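Local coordinates for protein iodotyrosine deiodinase (Thermotoga neapolitana, PDB 6TYK) that uses a bound flavin mononucleotide to remove halogen from halotyrosines such as 3-iodo-L-tyrosine and 3,5-diiodo-L-tyrosine, yielding L-tyrosine and the free halide, at residues 39-44 / 109-114; 103-108 / 148-153. One frame throughout, in Å; residues are numbered along the deposited sequence.

Contact 1 of 2, residues 39-44 / 109-114; sequences SGMNAQ and SAPYSR. With FMN (flavin mononucleotide), chain J; IYR (3-iodo-tyrosine), chain K; IYR (3-iodo-tyrosine), chain N.
Met41 and Pro111 meet in the first of two small apolar contacts, with CG of Met41 3.6 Å from CG of Pro111 and the two side chains crossing at about a right angle. CG of Met41 stands beside its own backbone N (chi1 -64°), which turns the chain onto the proline ring. Farther along, the methyls CB of Ala43 and CB of Ala110 touch at 3.7 Å. No direct hydrogen bond joins the segments; instead a water donates to Gly40 O at 2.9 Å and to Pro111 O at 2.8 Å, tying together two backbone acceptors. Residues 110-113 form a type II beta turn, with Tyr112 as N-cap of helix 113-130, and with 39-44 they build one wall of the active site, which in this nitroreductase-family fold lies at the dimer interface. There Met41 N gives the phenol oxygen OF of an iodotyrosine a nearly straight bond (2.9 Å, 165°), while Glu68, Tyr72 and Lys92 of the second subunit hold its amino acid end. Its iodine IE packs 3.6 Å from Gly40 CA and also touches Tyr112, whose CB meets the flavin methyl C7M at 3.5 Å. A different iodotyrosine lies over one face of the Arg114 guanidinium, its CG 3.4 Å from NH1; an alanine here would probably leave this ring without its flat cover and take from Glu159 the salt bridge to NE.

Contact 2 of 2, residues 103-108 / 148-153; sequences LVFSEK and KLVNTP
Phe105 turns CG to the position anti to its carbonyl carbon (chi1 -61°), which carries the ring from strand 100-107 to Val150 and Thr152. Thr152 has OG1 anti to its own carbonyl carbon (chi1 -56°) and CG2 anti to its backbone N, an arrangement that brings both branches to the ring. The partners belong to a Schellman motif ending helix 143-149: Asn151, with positive phi, is the C-prime residue, and the helix ends there with hydrogen bonds from Asn151 N to Lys148 O (3.1 Å) and from Thr152 N to Glu147 O. Glu147 O also accepts a hydrogen bond from Thr152 OG1, which ties the hydroxyl to the helix end even as OG1 and the methyl CG2 both lie against the ring, the two side chains crossing at a slant. Val150 reaches the edge of the Phe105 ring near its plane, CG2 lying 4.2 Å from CZ, and its other methyl, CG1, is 4.3 Å from CD2 of Leu103. Leu49 of strand 46-51 packs against both Phe105 and Val150, and Phe186 of the second subunit sets its ring edge-to-face with Phe105. The tightest approach is at one corner of the phenyl ring, where CE2 of Phe105 lies 3.4 Å from OG1 and 3.5 Å from CG2 of Thr152.

Contact 2 is a buried, mainly apolar join between the central antiparallel sheet and the end of helix 143-149, away from the active site. Contact 1 is only partly buried and pairs two loops beside the flavin, where water, backbone polar groups and ligands do much of the work. The two are continuous along the chain: strand 100-107 leads through residues 108-112 into helix 113-130, and CB of Ser113 lies 3.0 Å from O of Glu107. Glu159 of the neighbouring strand 156-165 links the two regions, pairing with Arg114 of 109-114 and accepting a bond from Ser106 of 103-108. The second subunit touches each contact, through its C-terminal residues at contact 2 and through Leu79, Phe143 and residues 175-177 at contact 1.

Contact 1 of 2, residues 39-44 / 109-114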
ATOM      1  N   SER A  39       1.008   9.801  -3.192  1.00  9.78           N
ATOM      2  CA  SER A  39      -0.434   9.640  -3.131  1.00 10.41           C
ATOM      3  C   SER A  39      -1.061  10.306  -4.334  1.00 10.49           C
ATOM      4  O   SER A  39      -0.459  11.199  -4.950  1.00 10.78           O
ATOM      5  CB  SER A  39      -1.009  10.224  -1.836  1.00 11.11           C
ATOM      6  OG  SER A  39      -0.703  11.609  -1.706  1.00 11.20           O
ATOM      7  N   GLY A  40      -2.285   9.901  -4.652  1.00 11.04           N
ATOM      8  CA  GLY A  40      -3.005  10.493  -5.763  1.00 10.95           C
ATOM      9  C   GLY A  40      -3.109  11.989  -5.555  1.00 11.88           C
ATOM     10  O   GLY A  40      -3.543  12.449  -4.498  1.00 11.95           O
ATOM     11  N   MET A  41      -2.713  12.740  -6.575  1.00 12.46           N
ATOM     12  CA  MET A  41      -2.704  14.194  -6.529  1.00 13.96           C
ATOM     13  C   MET A  41      -2.000  14.776  -5.303  1.00 11.34           C
ATOM     14  O   MET A  41      -2.266  15.910  -4.898  1.00 11.13           O
ATOM     15  CB  MET A  41      -4.121  14.729  -6.687  1.00 21.42           C
ATOM     16  CG  MET A  41      -4.703  14.393  -8.057  1.00 32.57           C
ATOM     17  SD  MET A  41      -5.756  15.700  -8.698  1.00 39.36           S
ATOM     18  CE  MET A  41      -6.251  15.035 -10.287  1.00 40.27           C
ATOM     19  N   ASN A  42      -1.056  14.015  -4.756  1.00 10.21           N
ATOM     20  CA  ASN A  42      -0.342  14.420  -3.544  1.00 10.52           C
ATOM     21  C   ASN A  42      -1.295  14.866  -2.436  1.00 11.52           C
ATOM     22  O   ASN A  42      -0.970  15.746  -1.646  1.00 11.96           O
ATOM     23  CB  ASN A  42       0.715  15.501  -3.826  1.00 11.58           C
ATOM     24  CG  ASN A  42       1.687  15.672  -2.672  1.00 10.59           C
ATOM     25  OD1 ASN A  42       2.032  14.707  -2.000  1.00 12.12           O
ATOM     26  ND2 ASN A  42       2.135  16.899  -2.439  1.00 11.71           N
ATOM     27  N   ALA A  43      -2.471  14.252  -2.387  1.00 10.66           N
ATOM     28  CA  ALA A  43      -3.479  14.625  -1.403  1.00 11.58           C
ATOM     29  C   ALA A  43      -3.080  14.254   0.025  1.00 11.64           C
ATOM     30  O   ALA A  43      -3.620  14.807   0.977  1.00 13.26           O
ATOM     31  CB  ALA A  43      -4.806  13.986  -1.750  1.00 12.36           C
ATOM     32  N   GLN A  44      -2.162  13.293   0.169  1.00 11.06           N
ATOM     33  CA  GLN A  44      -1.785  12.797   1.490  1.00 11.61           C
ATOM     34  C   GLN A  44      -3.037  12.432   2.266  1.00 10.94           C
ATOM     35  O   GLN A  44      -3.302  12.969   3.340  1.00 12.48           O
ATOM     36  CB  GLN A  44      -0.946  13.834   2.237  1.00 12.34           C
ATOM     37  CG  GLN A  44       0.325  14.183   1.478  1.00 12.95           C
ATOM     38  CD  GLN A  44       0.888  15.536   1.840  1.00 21.18           C
ATOM     39  OE1 GLN A  44       1.210  15.783   2.981  1.00 26.03           O
ATOM     40  NE2 GLN A  44       1.039  16.408   0.846  1.00 24.17           N
ATOM     41  N   SER A 109     -12.730  11.733  -0.266  1.00 14.79           N
ATOM     42  CA  SER A 109     -12.861  12.614  -1.418  1.00 18.14           C
ATOM     43  C   SER A 109     -11.638  12.630  -2.325  1.00 17.29           C
ATOM     44  O   SER A 109     -11.718  13.076  -3.470  1.00 21.01           O
ATOM     45  CB  SER A 109     -13.167  14.034  -0.954  1.00 19.78           C
ATOM     46  OG  SER A 109     -12.134  14.514  -0.112  1.00 21.80           O
ATOM     47  N   ALA A 110     -10.502  12.164  -1.820  1.00 15.49           N
ATOM     48  CA  ALA A 110      -9.261  12.264  -2.575  1.00 14.60           C
ATOM     49  C   ALA A 110      -9.180  11.171  -3.630  1.00 14.27           C
ATOM     50  O   ALA A 110      -9.630  10.047  -3.405  1.00 14.03           O
ATOM     51  CB  ALA A 110      -8.076  12.199  -1.634  1.00 15.36           C
ATOM     52  N   PRO A 111      -8.604  11.492  -4.792  1.00 14.78           N
ATOM     53  CA  PRO A 111      -8.516  10.479  -5.849  1.00 14.52           C
ATOM     54  C   PRO A 111      -7.541   9.376  -5.479  1.00 12.37           C
ATOM     55  O   PRO A 111      -6.459   9.656  -4.965  1.00 13.19           O
ATOM     56  CB  PRO A 111      -8.003  11.276  -7.048  1.00 16.97           C
ATOM     57  CG  PRO A 111      -7.253  12.425  -6.436  1.00 18.01           C
ATOM     58  CD  PRO A 111      -7.977  12.771  -5.177  1.00 16.54           C
ATOM     59  N   TYR A 112      -7.942   8.131  -5.711  1.00 12.74           N
ATOM     60  CA  TYR A 112      -7.113   6.988  -5.361  1.00 11.73           C
ATOM     61  C   TYR A 112      -6.711   7.046  -3.897  1.00 10.60           C
ATOM     62  O   TYR A 112      -5.610   6.657  -3.518  1.00 11.37           O
ATOM     63  CB  TYR A 112      -5.893   6.891  -6.279  1.00 13.83           C
ATOM     64  CG  TYR A 112      -6.246   6.299  -7.610  1.00 17.05           C
ATOM     65  CD1 TYR A 112      -6.207   4.929  -7.802  1.00 20.71           C
ATOM     66  CD2 TYR A 112      -6.642   7.101  -8.663  1.00 19.14           C
ATOM     67  CE1 TYR A 112      -6.548   4.367  -9.003  1.00 22.89           C
ATOM     68  CE2 TYR A 112      -6.984   6.547  -9.885  1.00 20.93           C
ATOM     69  CZ  TYR A 112      -6.936   5.178 -10.041  1.00 24.25           C
ATOM     70  OH  TYR A 112      -7.271   4.603 -11.242  1.00 27.87           O
ATOM     71  N   SER A 113      -7.632   7.527  -3.072  1.00 11.58           N
ATOM     72  CA  SER A 113      -7.392   7.633  -1.638  1.00 11.24           C
ATOM     73  C   SER A 113      -7.057   6.293  -0.986  1.00 11.06           C
ATOM     74  O   SER A 113      -6.091   6.197  -0.228  1.00 11.44           O
ATOM     75  CB  SER A 113      -8.597   8.274  -0.937  1.00 12.72           C
ATOM     76  OG  SER A 113      -9.803   7.614  -1.268  1.00 16.25           O
ATOM     77  N   ARG A 114      -7.832   5.254  -1.289  1.00 11.21           N
ATOM     78  CA  ARG A 114      -7.622   3.974  -0.627  1.00 10.64           C
ATOM     79  C   ARG A 114      -6.294   3.342  -1.037  1.00 10.10           C
ATOM     80  O   ARG A 114      -5.549   2.837  -0.189  1.00 11.11           O
ATOM     81  CB  ARG A 114      -8.782   3.017  -0.914  1.00 12.59           C
ATOM     82  CG  ARG A 114     -10.148   3.602  -0.544  1.00 15.11           C
ATOM     83  CD  ARG A 114     -11.201   2.516  -0.382  1.00 15.39           C
ATOM     84  NE  ARG A 114     -10.840   1.597   0.691  1.00 14.54           N
ATOM     85  CZ  ARG A 114     -11.247   0.337   0.767  1.00 18.53           C
ATOM     86  NH1 ARG A 114     -12.054  -0.167  -0.164  1.00 22.71           N
ATOM     87  NH2 ARG A 114     -10.856  -0.419   1.781  1.00 20.90           N
TER
HETATM   88  N1  FMN J 301       1.047  10.398 -11.359  1.00 10.54           N
HETATM   89  C2  FMN J 301       0.715  10.640 -12.662  1.00 12.22           C
HETATM   90  O2  FMN J 301       1.431  11.393 -13.322  1.00 14.46           O
HETATM   91  N3  FMN J 301      -0.394  10.048 -13.222  1.00 12.48           N
HETATM   92  C4  FMN J 301      -1.182   9.204 -12.476  1.00 12.22           C
HETATM   93  O4  FMN J 301      -2.176   8.669 -12.984  1.00 12.46           O
HETATM   94  C4A FMN J 301      -0.840   8.956 -11.152  1.00 10.04           C
HETATM   95  N5  FMN J 301      -1.628   8.123 -10.389  1.00 11.73           N
HETATM   96  C5A FMN J 301      -1.271   7.855  -9.083  1.00 10.19           C
HETATM   97  C6  FMN J 301      -2.043   6.982  -8.337  1.00 10.71           C
HETATM   98  C7  FMN J 301      -1.714   6.684  -7.024  1.00 10.85           C
HETATM   99  C7M FMN J 301      -2.581   5.717  -6.261  1.00 11.90           C
HETATM  100  C8  FMN J 301      -0.593   7.271  -6.460  1.00 10.52           C
HETATM  101  C8M FMN J 301      -0.202   6.976  -5.051  1.00 12.02           C
HETATM  102  C9  FMN J 301       0.181   8.158  -7.202  1.00 10.36           C
HETATM  103  C9A FMN J 301      -0.144   8.446  -8.523  1.00  9.86           C
HETATM  104  N10 FMN J 301       0.610   9.336  -9.271  1.00 10.60           N
HETATM  105  C10 FMN J 301       0.280   9.562 -10.590  1.00 10.23           C
HETATM  106  C1' FMN J 301       1.817   9.997  -8.678  1.00  9.81           C
HETATM  107  C2' FMN J 301       1.361  11.179  -7.783  1.00 10.17           C
HETATM  108  O2' FMN J 301       0.933  12.308  -8.541  1.00 10.77           O
HETATM  109  C3' FMN J 301       2.516  11.564  -6.858  1.00 10.60           C
HETATM  110  O3' FMN J 301       2.710  10.479  -5.971  1.00 10.97           O
HETATM  111  C4' FMN J 301       2.295  12.851  -6.072  1.00 10.27           C
HETATM  112  O4' FMN J 301       2.198  13.946  -6.955  1.00 11.68           O
HETATM  113  C5' FMN J 301       3.431  13.122  -5.091  1.00 11.16           C
HETATM  114  O5' FMN J 301       4.665  13.084  -5.779  1.00 10.63           O
HETATM  115  P   FMN J 301       6.033  13.327  -4.979  1.00 11.34           P
HETATM  116  O1P FMN J 301       5.901  14.610  -4.184  1.00 11.08           O
HETATM  117  O2P FMN J 301       7.109  13.451  -6.039  1.00 11.11           O
HETATM  118  O3P FMN J 301       6.361  12.112  -4.142  1.00 12.07           O
HETATM  119  N   IYR K 302      -3.906   9.928 -14.876  1.00 14.11           N
HETATM  120  CA  IYR K 302      -3.844  11.339 -15.174  1.00 13.87           C
HETATM  121  CB  IYR K 302      -4.249  12.301 -14.043  1.00 14.79           C
HETATM  122  CC  IYR K 302      -3.526  12.158 -12.748  1.00 12.81           C
HETATM  123  CD  IYR K 302      -4.145  11.497 -11.699  1.00 13.48           C
HETATM  124  CE  IYR K 302      -3.533  11.357 -10.448  1.00 12.53           C
HETATM  125  IE  IYR K 302      -4.524  10.340  -9.010  1.00 21.56           I
HETATM  126  CF  IYR K 302      -2.263  11.910 -10.247  1.00 12.42           C
HETATM  127  OF  IYR K 302      -1.584  11.832  -9.050  1.00 12.57           O
HETATM  128  CG  IYR K 302      -1.619  12.595 -11.298  1.00 12.19           C
HETATM  129  CH  IYR K 302      -2.251  12.701 -12.531  1.00 11.56           C
HETATM  130  C   IYR K 302      -2.476  11.792 -15.644  1.00 14.73           C
HETATM  131  O   IYR K 302      -2.175  12.885 -16.125  1.00 16.18           O
HETATM  132  OXT IYR K 302      -1.503  10.861 -15.519  1.00 13.61           O
HETATM  133  N   IYR N 305     -10.868   2.017  -7.398  1.00 53.79           N
HETATM  134  CA  IYR N 305     -11.919   1.804  -6.426  1.00 53.51           C
HETATM  135  CB  IYR N 305     -11.560   2.106  -4.957  1.00 47.47           C
HETATM  136  CC  IYR N 305     -11.110   0.885  -4.240  1.00 39.85           C
HETATM  137  CD  IYR N 305      -9.787   0.793  -3.807  1.00 35.86           C
HETATM  138  CE  IYR N 305      -9.326  -0.330  -3.123  1.00 32.21           C
HETATM  139  IE  IYR N 305      -7.391  -0.403  -2.516  1.00 32.17           I
HETATM  140  CF  IYR N 305     -10.227  -1.374  -2.884  1.00 32.33           C
HETATM  141  OF  IYR N 305      -9.895  -2.523  -2.227  1.00 33.37           O
HETATM  142  CG  IYR N 305     -11.567  -1.298  -3.319  1.00 33.43           C
HETATM  143  CH  IYR N 305     -12.001  -0.171  -3.991  1.00 37.42           C
HETATM  144  C   IYR N 305     -13.146   2.648  -6.727  1.00 57.58           C
HETATM  145  O   IYR N 305     -14.337   2.324  -6.699  1.00 59.14           O
HETATM  146  OXT IYR N 305     -12.843   3.933  -7.058  1.00 58.67           O
HETATM  147  O   HOH W   1      -4.900  10.575  -2.787  1.00 14.07           O

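Contact 2 of 2, residues 103-108 / 148-153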
ATOM      1  N   LEU A 103      -5.358   3.721  14.447  1.00 10.86           N
ATOM      2  CA  LEU A 103      -6.419   3.639  13.461  1.00 11.21           C
ATOM      3  C   LEU A 103      -6.060   4.510  12.280  1.00 10.84           C
ATOM      4  O   LEU A 103      -5.802   5.705  12.425  1.00 12.60           O
ATOM      5  CB  LEU A 103      -7.770   4.042  14.066  1.00 11.59           C
ATOM      6  CG  LEU A 103      -8.518   2.919  14.807  1.00 12.52           C
ATOM      7  CD1 LEU A 103      -7.690   2.337  15.953  1.00 14.31           C
ATOM      8  CD2 LEU A 103      -9.853   3.425  15.319  1.00 14.45           C
ATOM      9  N   VAL A 104      -6.043   3.901  11.104  1.00 10.62           N
ATOM     10  CA  VAL A 104      -5.626   4.584   9.891  1.00 10.95           C
ATOM     11  C   VAL A 104      -6.842   4.811   9.010  1.00  9.28           C
ATOM     12  O   VAL A 104      -7.552   3.861   8.647  1.00 11.31           O
ATOM     13  CB  VAL A 104      -4.573   3.758   9.119  1.00 12.57           C
ATOM     14  CG1 VAL A 104      -4.144   4.498   7.867  1.00 15.33           C
ATOM     15  CG2 VAL A 104      -3.369   3.476  10.001  1.00 12.41           C
ATOM     16  N   PHE A 105      -7.097   6.077   8.684  1.00  9.98           N
ATOM     17  CA  PHE A 105      -8.248   6.435   7.876  1.00 10.16           C
ATOM     18  C   PHE A 105      -7.824   6.962   6.520  1.00 10.66           C
ATOM     19  O   PHE A 105      -6.716   7.485   6.358  1.00 11.11           O
ATOM     20  CB  PHE A 105      -9.057   7.541   8.560  1.00 11.83           C
ATOM     21  CG  PHE A 105      -9.597   7.165   9.903  1.00 10.95           C
ATOM     22  CD1 PHE A 105      -8.791   7.189  11.028  1.00 12.59           C
ATOM     23  CD2 PHE A 105     -10.929   6.806  10.048  1.00 11.41           C
ATOM     24  CE1 PHE A 105      -9.303   6.840  12.270  1.00 14.02           C
ATOM     25  CE2 PHE A 105     -11.446   6.462  11.288  1.00 12.28           C
ATOM     26  CZ  PHE A 105     -10.631   6.483  12.396  1.00 12.40           C
ATOM     27  N   SER A 106      -8.723   6.835   5.553  1.00 10.79           N
ATOM     28  CA  SER A 106      -8.534   7.447   4.243  1.00 10.48           C
ATOM     29  C   SER A 106      -9.544   8.565   4.020  1.00 12.24           C
ATOM     30  O   SER A 106     -10.703   8.480   4.436  1.00 12.54           O
ATOM     31  CB  SER A 106      -8.647   6.405   3.127  1.00 13.45           C
ATOM     32  OG  SER A 106      -9.902   5.746   3.153  1.00 13.65           O
ATOM     33  N   GLU A 107      -9.086   9.630   3.378  1.00 12.46           N
ATOM     34  CA  GLU A 107      -9.955  10.736   3.019  0.63 13.19           C
ATOM     35  C   GLU A 107     -10.764  10.353   1.785  1.00 14.11           C
ATOM     36  O   GLU A 107     -10.226  10.261   0.681  1.00 15.38           O
ATOM     37  CB  GLU A 107      -9.113  11.973   2.736  0.63 16.20           C
ATOM     38  CG  GLU A 107      -9.907  13.199   2.361  0.63 19.07           C
ATOM     39  CD  GLU A 107      -9.019  14.399   2.134  0.63 21.84           C
ATOM     40  OE1 GLU A 107      -7.851  14.203   1.736  0.63 22.16           O
ATOM     41  OE2 GLU A 107      -9.487  15.534   2.358  0.63 25.16           O
ATOM     42  N   LYS A 108     -12.059  10.127   1.976  1.00 13.16           N
ATOM     43  CA  LYS A 108     -12.891   9.605   0.896  1.00 15.12           C
ATOM     44  C   LYS A 108     -12.846  10.419  -0.395  1.00 15.59           C
ATOM     45  O   LYS A 108     -12.903   9.863  -1.491  1.00 17.69           O
ATOM     46  CB  LYS A 108     -14.335   9.465   1.365  1.00 15.64           C
ATOM     47  CG  LYS A 108     -14.535   8.503   2.522  1.00 17.29           C
ATOM     48  CD  LYS A 108     -15.988   8.539   2.962  1.00 21.52           C
ATOM     49  CE  LYS A 108     -16.202   7.787   4.251  1.00 22.46           C
ATOM     50  NZ  LYS A 108     -17.624   7.861   4.688  1.00 24.82           N
ATOM     51  N   LYS A 148     -17.910   4.580  14.652  1.00 16.81           N
ATOM     52  CA  LYS A 148     -18.829   5.336  15.491  1.00 19.54           C
ATOM     53  C   LYS A 148     -18.251   5.525  16.890  1.00 20.18           C
ATOM     54  O   LYS A 148     -18.427   6.580  17.505  1.00 20.92           O
ATOM     55  CB  LYS A 148     -20.198   4.648  15.559  1.00 22.45           C
ATOM     56  CG  LYS A 148     -21.234   5.387  16.394  1.00 31.10           C
ATOM     57  CD  LYS A 148     -22.501   4.567  16.528  1.00 37.20           C
ATOM     58  CE  LYS A 148     -23.485   5.213  17.489  1.00 41.77           C
ATOM     59  NZ  LYS A 148     -24.592   4.285  17.841  1.00 45.20           N
ATOM     60  N   LEU A 149     -17.558   4.502  17.385  1.00 20.11           N
ATOM     61  CA  LEU A 149     -16.960   4.560  18.716  1.00 19.62           C
ATOM     62  C   LEU A 149     -15.995   5.722  18.858  1.00 19.05           C
ATOM     63  O   LEU A 149     -15.856   6.291  19.937  1.00 21.17           O
ATOM     64  CB  LEU A 149     -16.224   3.262  19.049  1.00 19.44           C
ATOM     65  CG  LEU A 149     -17.062   2.064  19.459  1.00 22.44           C
ATOM     66  CD1 LEU A 149     -16.134   0.886  19.719  1.00 22.49           C
ATOM     67  CD2 LEU A 149     -17.864   2.407  20.700  1.00 24.37           C
ATOM     68  N   VAL A 150     -15.318   6.064  17.769  1.00 17.13           N
ATOM     69  CA  VAL A 150     -14.303   7.113  17.827  1.00 16.92           C
ATOM     70  C   VAL A 150     -14.775   8.412  17.165  1.00 16.49           C
ATOM     71  O   VAL A 150     -13.979   9.315  16.908  1.00 16.94           O
ATOM     72  CB  VAL A 150     -12.930   6.644  17.265  1.00 17.80           C
ATOM     73  CG1 VAL A 150     -12.402   5.454  18.070  1.00 18.25           C
ATOM     74  CG2 VAL A 150     -13.033   6.292  15.789  1.00 17.40           C
ATOM     75  N   ASN A 151     -16.075   8.497  16.902  1.00 18.28           N
ATOM     76  CA  ASN A 151     -16.672   9.706  16.338  0.51 18.62           C
ATOM     77  C   ASN A 151     -16.062  10.090  14.994  1.00 18.04           C
ATOM     78  O   ASN A 151     -15.764  11.259  14.740  1.00 19.19           O
ATOM     79  CB  ASN A 151     -16.543  10.870  17.319  0.51 19.52           C
ATOM     80  CG  ASN A 151     -17.082  10.534  18.693  0.51 20.35           C
ATOM     81  OD1 ASN A 151     -18.085   9.839  18.828  0.51 20.86           O
ATOM     82  ND2 ASN A 151     -16.410  11.027  19.725  0.51 22.23           N
ATOM     83  N   THR A 152     -15.876   9.098  14.133  1.00 17.41           N
ATOM     84  CA  THR A 152     -15.287   9.323  12.823  1.00 15.45           C
ATOM     85  C   THR A 152     -16.153  10.273  12.010  1.00 15.79           C
ATOM     86  O   THR A 152     -17.362  10.062  11.886  1.00 18.57           O
ATOM     87  CB  THR A 152     -15.160   7.999  12.062  1.00 16.31           C
ATOM     88  OG1 THR A 152     -14.413   7.072  12.854  1.00 16.25           O
ATOM     89  CG2 THR A 152     -14.456   8.202  10.734  1.00 16.85           C
ATOM     90  N   PRO A 153     -15.543  11.332  11.459  1.00 16.82           N
ATOM     91  CA  PRO A 153     -16.305  12.230  10.584  1.00 18.28           C
ATOM     92  C   PRO A 153     -16.675  11.517   9.290  1.00 17.84           C
ATOM     93  O   PRO A 153     -15.980  10.596   8.875  1.00 17.50           O
ATOM     94  CB  PRO A 153     -15.334  13.383  10.314  1.00 20.54           C
ATOM     95  CG  PRO A 153     -13.998  12.870  10.624  1.00 19.20           C
ATOM     96  CD  PRO A 153     -14.140  11.750  11.617  1.00 17.00           C
TER